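Local coordinates for diaminopimelate decarboxylase (Methanocaldococcus jannaschii, PDB 1TWI), which catalyses the pyridoxal 5'-phosphate-dependent decarboxylation of meso-diaminopimelate to L-lysine, the last step of lysine biosynthesis, as a homodimer, at residues Y33-N45 with N71-C85. Numbering follows the deposited sequence.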
loop_
_atom_site.group_PDB
_atom_site.type_symbol
_atom_site.label_atom_id
_atom_site.label_comp_id
_atom_site.label_asym_id
_atom_site.label_seq_id
_atom_site.Cartn_x
_atom_site.Cartn_y
_atom_site.Cartn_z
ATOM N N TYR A 33 13.572 10.397 2.673
ATOM C CA TYR A 33 14.267 9.403 1.849
ATOM C C TYR A 33 15.537 10.085 1.361
ATOM O O TYR A 33 15.501 11.269 0.936
ATOM C CB TYR A 33 13.460 9.040 0.598
ATOM C CG TYR A 33 12.489 7.886 0.797
ATOM C CD1 TYR A 33 12.922 6.563 0.676
ATOM C CD2 TYR A 33 11.151 8.105 1.073
ATOM C CE1 TYR A 33 12.050 5.499 0.811
ATOM C CE2 TYR A 33 10.245 7.014 1.227
ATOM C CZ TYR A 33 10.728 5.719 1.088
ATOM O OH TYR A 33 9.917 4.603 1.197
ATOM N N VAL A 34 16.665 9.377 1.410
ATOM C CA VAL A 34 17.918 9.939 0.878
ATOM C C VAL A 34 18.341 8.906 -0.210
ATOM O O VAL A 34 18.501 7.695 0.064
ATOM C CB VAL A 34 19.017 10.028 1.984
ATOM C CG1 VAL A 34 20.379 10.602 1.402
ATOM C CG2 VAL A 34 18.504 10.939 3.139
ATOM N N MET A 35 18.560 9.375 -1.421
ATOM C CA MET A 35 18.960 8.494 -2.494
ATOM C C MET A 35 20.374 8.862 -2.835
ATOM O O MET A 35 20.635 10.040 -3.115
ATOM C CB MET A 35 18.065 8.717 -3.733
ATOM C CG MET A 35 16.611 8.202 -3.507
ATOM S SD MET A 35 16.531 6.352 -3.272
ATOM C CE MET A 35 16.907 5.769 -4.864
ATOM N N SER A 36 21.279 7.876 -2.852
ATOM C CA SER A 36 22.709 8.132 -3.189
ATOM C C SER A 36 22.909 8.019 -4.704
ATOM O O SER A 36 22.748 6.929 -5.312
ATOM C CB SER A 36 23.635 7.103 -2.493
ATOM O OG SER A 36 24.956 7.203 -3.024
ATOM N N GLU A 37 23.261 9.139 -5.330
ATOM C CA GLU A 37 23.476 9.130 -6.762
ATOM C C GLU A 37 24.654 8.229 -7.098
ATOM O O GLU A 37 24.600 7.469 -8.059
ATOM C CB GLU A 37 23.766 10.552 -7.259
ATOM C CG GLU A 37 24.134 10.615 -8.751
ATOM C CD GLU A 37 24.315 12.064 -9.165
ATOM O OE1 GLU A 37 23.356 12.669 -9.663
ATOM O OE2 GLU A 37 25.394 12.630 -8.945
ATOM N N GLU A 38 25.736 8.308 -6.323
ATOM C CA GLU A 38 26.894 7.443 -6.628
ATOM C C GLU A 38 26.543 5.945 -6.443
ATOM O O GLU A 38 27.016 5.099 -7.193
ATOM C CB GLU A 38 28.087 7.836 -5.717
ATOM C CG GLU A 38 29.376 7.003 -5.876
ATOM C CD GLU A 38 30.058 7.112 -7.252
ATOM O OE1 GLU A 38 29.818 8.084 -8.018
ATOM O OE2 GLU A 38 30.869 6.200 -7.551
ATOM N N GLN A 39 25.762 5.592 -5.429
ATOM C CA GLN A 39 25.427 4.178 -5.298
ATOM C C GLN A 39 24.651 3.673 -6.568
ATOM O O GLN A 39 24.829 2.520 -7.008
ATOM C CB GLN A 39 24.547 3.933 -4.048
ATOM C CG GLN A 39 24.264 2.449 -3.835
ATOM C CD GLN A 39 25.565 1.690 -3.539
ATOM O OE1 GLN A 39 26.055 0.870 -4.355
ATOM N NE2 GLN A 39 26.156 1.998 -2.404
ATOM N N ILE A 40 23.749 4.502 -7.119
ATOM C CA ILE A 40 23.030 4.096 -8.327
ATOM C C ILE A 40 24.035 3.921 -9.473
ATOM O O ILE A 40 23.941 2.944 -10.261
ATOM C CB ILE A 40 21.924 5.130 -8.743
ATOM C CG1 ILE A 40 20.829 5.175 -7.667
ATOM C CG2 ILE A 40 21.290 4.721 -10.107
ATOM C CD1 ILE A 40 19.771 6.266 -7.854
ATOM N N LYS A 41 24.997 4.838 -9.596
ATOM C CA LYS A 41 25.997 4.688 -10.673
ATOM C C LYS A 41 26.797 3.421 -10.460
ATOM O O LYS A 41 27.108 2.700 -11.431
ATOM C CB LYS A 41 26.991 5.868 -10.715
ATOM C CG LYS A 41 26.324 7.245 -11.033
ATOM C CD LYS A 41 27.458 8.310 -11.162
ATOM C CE LYS A 41 26.929 9.681 -10.917
ATOM N NZ LYS A 41 25.900 10.037 -11.931
ATOM N N ILE A 42 27.138 3.143 -9.219
ATOM C CA ILE A 42 27.886 1.881 -8.945
ATOM C C ILE A 42 27.059 0.642 -9.316
ATOM O O ILE A 42 27.561 -0.298 -9.980
ATOM C CB ILE A 42 28.254 1.782 -7.448
ATOM C CG1 ILE A 42 29.398 2.783 -7.180
ATOM C CG2 ILE A 42 28.593 0.274 -7.079
ATOM C CD1 ILE A 42 29.657 3.084 -5.705
ATOM N N ASN A 43 25.785 0.632 -8.911
ATOM C CA ASN A 43 24.960 -0.554 -9.213
ATOM C C ASN A 43 24.802 -0.742 -10.729
ATOM O O ASN A 43 24.866 -1.864 -11.238
ATOM C CB ASN A 43 23.568 -0.425 -8.525
ATOM C CG ASN A 43 23.662 -0.477 -6.996
ATOM O OD1 ASN A 43 24.703 -0.868 -6.441
ATOM N ND2 ASN A 43 22.582 -0.084 -6.300
ATOM N N TYR A 44 24.587 0.366 -11.446
ATOM C CA TYR A 44 24.410 0.317 -12.875
ATOM C C TYR A 44 25.710 -0.148 -13.538
ATOM O O TYR A 44 25.707 -0.997 -14.425
ATOM C CB TYR A 44 24.066 1.712 -13.429
ATOM C CG TYR A 44 23.859 1.696 -14.923
ATOM C CD1 TYR A 44 22.769 1.029 -15.480
ATOM C CD2 TYR A 44 24.771 2.291 -15.774
ATOM C CE1 TYR A 44 22.599 0.957 -16.869
ATOM C CE2 TYR A 44 24.619 2.232 -17.157
ATOM C CZ TYR A 44 23.527 1.566 -17.694
ATOM O OH TYR A 44 23.361 1.528 -19.066
ATOM N N ASN A 45 26.822 0.448 -13.130
ATOM C CA ASN A 45 28.121 0.085 -13.708
ATOM C C ASN A 45 28.460 -1.400 -13.443
ATOM O O ASN A 45 29.179 -1.988 -14.239
ATOM C CB ASN A 45 29.234 0.932 -13.134
ATOM C CG ASN A 45 29.179 2.395 -13.620
ATOM O OD1 ASN A 45 28.531 2.717 -14.647
ATOM N ND2 ASN A 45 29.877 3.277 -12.894
ATOM N N ASN A 71 11.000 2.451 -8.815
ATOM C CA ASN A 71 11.183 3.855 -8.385
ATOM C C ASN A 71 11.184 4.666 -9.684
ATOM O O ASN A 71 12.139 4.566 -10.482
ATOM C CB ASN A 71 12.551 4.035 -7.710
ATOM C CG ASN A 71 12.652 5.383 -6.952
ATOM O OD1 ASN A 71 12.122 6.394 -7.414
ATOM N ND2 ASN A 71 13.334 5.397 -5.821
ATOM N N ALA A 72 10.124 5.432 -9.922
ATOM C CA ALA A 72 10.027 6.256 -11.132
ATOM C C ALA A 72 10.089 7.755 -10.823
ATOM O O ALA A 72 9.549 8.567 -11.583
ATOM C CB ALA A 72 8.721 5.931 -11.934
ATOM N N ASN A 73 10.742 8.123 -9.719
ATOM C CA ASN A 73 10.901 9.532 -9.387
ATOM C C ASN A 73 11.663 10.182 -10.582
ATOM O O ASN A 73 12.688 9.640 -11.071
ATOM C CB ASN A 73 11.668 9.709 -8.058
ATOM C CG ASN A 73 12.147 11.142 -7.872
ATOM O OD1 ASN A 73 13.163 11.542 -8.446
ATOM N ND2 ASN A 73 11.399 11.932 -7.110
ATOM N N LEU A 74 11.190 11.350 -11.048
ATOM C CA LEU A 74 11.757 11.948 -12.259
ATOM C C LEU A 74 13.247 12.221 -12.210
ATOM O O LEU A 74 13.939 12.111 -13.228
ATOM C CB LEU A 74 10.990 13.255 -12.655
ATOM C CG LEU A 74 11.232 13.836 -14.074
ATOM C CD1 LEU A 74 10.879 12.769 -15.133
ATOM C CD2 LEU A 74 10.309 15.112 -14.286
ATOM N N ALA A 75 13.772 12.566 -11.045
ATOM C CA ALA A 75 15.236 12.801 -11.011
ATOM C C ALA A 75 15.979 11.453 -11.167
ATOM O O ALA A 75 17.021 11.378 -11.846
ATOM C CB ALA A 75 15.673 13.484 -9.687
ATOM N N ILE A 76 15.451 10.413 -10.518
ATOM C CA ILE A 76 16.109 9.087 -10.568
ATOM C C ILE A 76 16.093 8.543 -12.000
ATOM O O ILE A 76 17.096 8.010 -12.477
ATOM C CB ILE A 76 15.411 8.063 -9.600
ATOM C CG1 ILE A 76 15.523 8.550 -8.140
ATOM C CG2 ILE A 76 16.026 6.648 -9.762
ATOM C CD1 ILE A 76 16.971 8.913 -7.717
ATOM N N THR A 77 14.943 8.657 -12.687
ATOM C CA THR A 77 14.842 8.170 -14.053
ATOM C C THR A 77 15.695 9.036 -15.000
ATOM O O THR A 77 16.297 8.518 -15.948
ATOM C CB THR A 77 13.338 8.099 -14.535
ATOM O OG1 THR A 77 12.754 9.397 -14.465
ATOM C CG2 THR A 77 12.538 7.124 -13.660
ATOM N N ARG A 78 15.791 10.342 -14.747
ATOM C CA ARG A 78 16.649 11.151 -15.615
ATOM C C ARG A 78 18.107 10.775 -15.395
ATOM O O ARG A 78 18.885 10.764 -16.349
ATOM C CB ARG A 78 16.419 12.682 -15.407
ATOM C CG ARG A 78 15.095 13.110 -16.057
ATOM C CD ARG A 78 14.800 14.600 -16.057
ATOM N NE ARG A 78 15.655 15.305 -17.008
ATOM C CZ ARG A 78 15.446 15.452 -18.320
ATOM N NH1 ARG A 78 14.378 14.955 -18.959
ATOM N NH2 ARG A 78 16.347 16.131 -19.005
ATOM N N LEU A 79 18.466 10.475 -14.143
ATOM C CA LEU A 79 19.845 10.051 -13.836
ATOM C C LEU A 79 20.123 8.794 -14.639
ATOM O O LEU A 79 21.122 8.707 -15.388
ATOM C CB LEU A 79 19.979 9.722 -12.340
ATOM C CG LEU A 79 21.307 9.017 -11.892
ATOM C CD1 LEU A 79 22.610 9.868 -12.247
ATOM C CD2 LEU A 79 21.194 8.692 -10.386
ATOM N N LEU A 80 19.250 7.779 -14.466
ATOM C CA LEU A 80 19.440 6.532 -15.179
ATOM C C LEU A 80 19.473 6.722 -16.711
ATOM O O LEU A 80 20.335 6.132 -17.371
ATOM C CB LEU A 80 18.406 5.454 -14.705
ATOM C CG LEU A 80 18.849 4.911 -13.335
ATOM C CD1 LEU A 80 17.674 4.229 -12.621
ATOM C CD2 LEU A 80 20.027 3.932 -13.563
ATOM N N ALA A 81 18.617 7.595 -17.263
ATOM C CA ALA A 81 18.636 7.836 -18.712
ATOM C C ALA A 81 20.029 8.414 -19.128
ATOM O O ALA A 81 20.620 8.001 -20.148
ATOM C CB ALA A 81 17.538 8.875 -19.126
ATOM N N LYS A 82 20.502 9.384 -18.369
ATOM C CA LYS A 82 21.783 9.986 -18.670
ATOM C C LYS A 82 22.937 8.988 -18.598
ATOM O O LYS A 82 23.933 9.175 -19.284
ATOM C CB LYS A 82 22.047 11.168 -17.739
ATOM C CG LYS A 82 21.243 12.407 -18.148
ATOM C CD LYS A 82 21.859 13.614 -17.472
ATOM C CE LYS A 82 21.097 14.927 -17.703
ATOM N NZ LYS A 82 21.108 15.391 -19.123
ATOM N N LEU A 83 22.803 7.932 -17.807
ATOM C CA LEU A 83 23.842 6.911 -17.765
ATOM C C LEU A 83 23.818 5.967 -18.992
ATOM O O LEU A 83 24.738 5.161 -19.167
ATOM C CB LEU A 83 23.746 6.083 -16.478
ATOM C CG LEU A 83 23.965 6.850 -15.174
ATOM C CD1 LEU A 83 23.790 5.923 -13.970
ATOM C CD2 LEU A 83 25.393 7.447 -15.185
ATOM N N GLY A 84 22.801 6.084 -19.843
ATOM C CA GLY A 84 22.682 5.222 -21.021
ATOM C C GLY A 84 21.725 4.046 -20.817
ATOM O O GLY A 84 21.569 3.141 -21.660
ATOM N N CYS A 85 21.062 4.061 -19.672
ATOM C CA CYS A 85 20.145 2.987 -19.321
ATOM C C CYS A 85 18.808 3.040 -20.087
ATOM O O CYS A 85 18.358 4.132 -20.483
ATOM C CB CYS A 85 19.890 3.093 -17.809
ATOM S SG CYS A 85 19.179 1.613 -17.057
HETATM O O HOH W 1 25.266 2.549 -20.401
#
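The methyl CE of Met35 meets the amide ND2 of Asn71 at 3.7 Å where the two domains of this class-II (fold type III) decarboxylase join: 33-36 is a strand of the mixed beta sheet, helix 37-45 leads away from it, and helix 74-82 belongs to the alpha/beta barrel that carries the cofactor. The axes of helices 37-45 and 74-82 cross at -43°, an example of two helices meeting through apolar side chains. Asn71 OD1 accepts from Asn73 N in an Asx turn, while its ND2 bonds to Gly385 O; together they fix the amide's rotation. Asn73 caps the helix, its OD1 gripped by Ala75 N and Ile76 N. One turn on, Ile76 CD1 touches both Met35 CB and Ile40 CD1. Leu79 splits its methyls: CD2 lies 3.8 Å from Ile40 CD1, whereas CD1 touches Glu37 and sits 3.3 Å from Lys41 NZ. The Glu37 carboxylate itself bonds to His432 of the second subunit. The Leu80 side chain crosses that of Ile40 at about a right angle, its CD2 against Ile40 CG2. A Schellman motif at Gly84 ends the helix beside Tyr44, whose CG, anti to the backbone N (chi1 -179°), carries the ring alongside Leu83 CB. Cys85 SG approaches the ring obliquely, 3.5 Å from Tyr44 CE1. At the ring's edge, in plane, one water lies 2.5 Å from Tyr44 OH and donates to Leu83 O at 2.9 Å.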